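Long-range contact in N-terminal domain of PorA (28-171) (Porphyromonas gingivalis ATCC 33277, PDB 6KJK), which is a cargo protein of the type IX secretion system that influences PorXY-SigP signalling, represented here by its N-terminal domain: residues G30-K35 / K132-G137. Sequence-based numbering, arbitrary orientation.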
loop_
_atom_site.group_PDB
_atom_site.type_symbol
_atom_site.label_atom_id
_atom_site.label_comp_id
_atom_site.label_asym_id
_atom_site.label_seq_id
_atom_site.Cartn_x
_atom_site.Cartn_y
_atom_site.Cartn_z
ATOM N N GLY A 30 -17.916 -2.720 -15.400
ATOM C CA GLY A 30 -18.659 -2.679 -14.154
ATOM C C GLY A 30 -17.821 -2.765 -12.896
ATOM O O GLY A 30 -18.387 -2.821 -11.796
ATOM N N THR A 31 -16.493 -2.759 -13.018
ATOM C CA THR A 31 -15.578 -2.792 -11.882
ATOM C C THR A 31 -14.741 -1.517 -11.853
ATOM O O THR A 31 -14.262 -1.057 -12.894
ATOM C CB THR A 31 -14.667 -4.014 -11.976
ATOM O OG1 THR A 31 -15.466 -5.197 -11.857
ATOM C CG2 THR A 31 -13.621 -4.003 -10.869
ATOM N N GLU A 32 -14.589 -0.935 -10.658
ATOM C CA GLU A 32 -13.754 0.239 -10.434
ATOM C C GLU A 32 -12.382 -0.193 -9.940
ATOM O O GLU A 32 -12.259 -1.198 -9.230
ATOM C CB GLU A 32 -14.361 1.142 -9.364
ATOM C CG GLU A 32 -15.834 1.505 -9.595
ATOM C CD GLU A 32 -16.032 2.546 -10.688
ATOM O OE1 GLU A 32 -15.204 2.609 -11.616
ATOM O OE2 GLU A 32 -17.031 3.297 -10.612
ATOM N N GLU A 33 -11.363 0.587 -10.278
ATOM C CA GLU A 33 -10.017 0.352 -9.762
ATOM C C GLU A 33 -9.460 1.661 -9.241
ATOM O O GLU A 33 -9.560 2.692 -9.917
ATOM C CB GLU A 33 -9.083 -0.233 -10.824
ATOM C CG GLU A 33 -7.724 -0.642 -10.259
ATOM C CD GLU A 33 -6.745 -1.115 -11.309
ATOM O OE1 GLU A 33 -5.833 -0.334 -11.665
ATOM O OE2 GLU A 33 -6.874 -2.274 -11.757
ATOM N N MET A 34 -8.893 1.630 -8.037
ATOM C CA MET A 34 -8.165 2.746 -7.459
ATOM C C MET A 34 -6.767 2.261 -7.126
ATOM O O MET A 34 -6.571 1.087 -6.787
ATOM C CB MET A 34 -8.869 3.258 -6.202
ATOM C CG MET A 34 -10.305 3.647 -6.526
ATOM S SD MET A 34 -11.252 4.302 -5.149
ATOM C CE MET A 34 -10.494 5.922 -4.993
ATOM N N LYS A 35 -5.772 3.140 -7.229
ATOM C CA LYS A 35 -4.396 2.688 -7.054
ATOM C C LYS A 35 -3.581 3.666 -6.238
ATOM O O LYS A 35 -3.548 4.864 -6.544
ATOM C CB LYS A 35 -3.737 2.468 -8.405
ATOM C CG LYS A 35 -2.306 1.999 -8.316
ATOM C CD LYS A 35 -1.751 1.953 -9.721
ATOM C CE LYS A 35 -0.856 0.763 -9.944
ATOM N NZ LYS A 35 0.189 1.051 -10.977
ATOM N N LYS A 132 -10.985 6.826 -1.099
ATOM C CA LYS A 132 -12.265 7.519 -0.923
ATOM C C LYS A 132 -12.959 7.567 -2.279
ATOM O O LYS A 132 -12.686 8.445 -3.110
ATOM C CB LYS A 132 -12.052 8.902 -0.326
ATOM C CG LYS A 132 -11.499 8.853 1.070
ATOM C CD LYS A 132 -11.418 10.231 1.686
ATOM C CE LYS A 132 -10.879 10.154 3.094
ATOM N NZ LYS A 132 -10.657 11.511 3.667
ATOM N N TYR A 133 -13.847 6.608 -2.504
ATOM C CA TYR A 133 -14.583 6.474 -3.752
ATOM C C TYR A 133 -15.837 7.346 -3.707
ATOM O O TYR A 133 -16.660 7.212 -2.793
ATOM C CB TYR A 133 -15.002 5.022 -3.919
ATOM C CG TYR A 133 -15.870 4.705 -5.103
ATOM C CD1 TYR A 133 -15.379 4.797 -6.397
ATOM C CD2 TYR A 133 -17.196 4.275 -4.920
ATOM C CE1 TYR A 133 -16.167 4.463 -7.489
ATOM C CE2 TYR A 133 -17.990 3.942 -5.997
ATOM C CZ TYR A 133 -17.485 4.038 -7.274
ATOM O OH TYR A 133 -18.298 3.689 -8.327
ATOM N N LYS A 134 -15.979 8.230 -4.697
ATOM C CA LYS A 134 -17.174 9.076 -4.852
ATOM C C LYS A 134 -17.550 9.767 -3.544
ATOM O O LYS A 134 -18.698 9.723 -3.089
ATOM C CB LYS A 134 -18.349 8.296 -5.447
ATOM C CG LYS A 134 -18.100 7.798 -6.847
ATOM C CD LYS A 134 -19.320 7.127 -7.470
ATOM C CE LYS A 134 -19.037 6.712 -8.908
ATOM N NZ LYS A 134 -20.108 5.918 -9.556
ATOM N N GLY A 135 -16.562 10.400 -2.928
ATOM C CA GLY A 135 -16.748 11.156 -1.717
ATOM C C GLY A 135 -16.408 10.405 -0.451
ATOM O O GLY A 135 -16.225 11.034 0.593
ATOM N N GLY A 136 -16.312 9.077 -0.516
ATOM C CA GLY A 136 -15.948 8.293 0.640
ATOM C C GLY A 136 -17.112 7.846 1.483
ATOM O O GLY A 136 -16.894 7.144 2.478
ATOM N N GLY A 137 -18.335 8.214 1.108
ATOM C CA GLY A 137 -19.525 7.757 1.806
ATOM C C GLY A 137 -20.026 8.754 2.830
ATOM O O GLY A 137 -19.235 9.347 3.563
HETATM O O HOH W 1 -18.879 4.989 -11.862
#
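Tyr133 reaches across from the C-terminal end of strand 125-133, in one β-sheet, to Glu32 and Met34 of the other, a worked example of how a long aromatic side chain can tie two packed sheets by its polar end as well as its ring. Tyr133 OH donates a hydrogen bond to Glu32 OE2 (2.6 Å), meeting the anti side of the carboxylate about 17° out of plane. With CG anti to the backbone N (chi1 175°), the ring extends toward strand 31-42, while the Glu32 chain, bent at chi2, lays Glu32 CG 3.6 Å from Tyr133 CE1. OE2 thus lies at the ring edge, with carboxylate and ring planes 65° apart. Lys134 CG covers one ring face, and its NZ, bound mainly by the Ser101 carbonyl, gives a weak bond to Tyr133 OH. A water bridges Lys134 NZ and Glu32 OE2, which lie 4.2 Å apart, beyond a salt bridge; the nearby positive charge probably favours an ionised carboxylate.

Nearer the backbone, Met34 SD packs 4.0 Å from Tyr133 CB, and Met34 CE ends 3.8 Å from Lys132 O. The chain turns at Tyr133 itself, in a type I' turn closed by Gly136 N bonding to Tyr133 O. The contact joins strands 31-42 and 125-133 of a β-sandwich-like domain: Phe98 of strand 90-99 and Phe25 meet the Tyr133 ring edge-to-face, and Thr27 binds the other Glu32 oxygen, OE1.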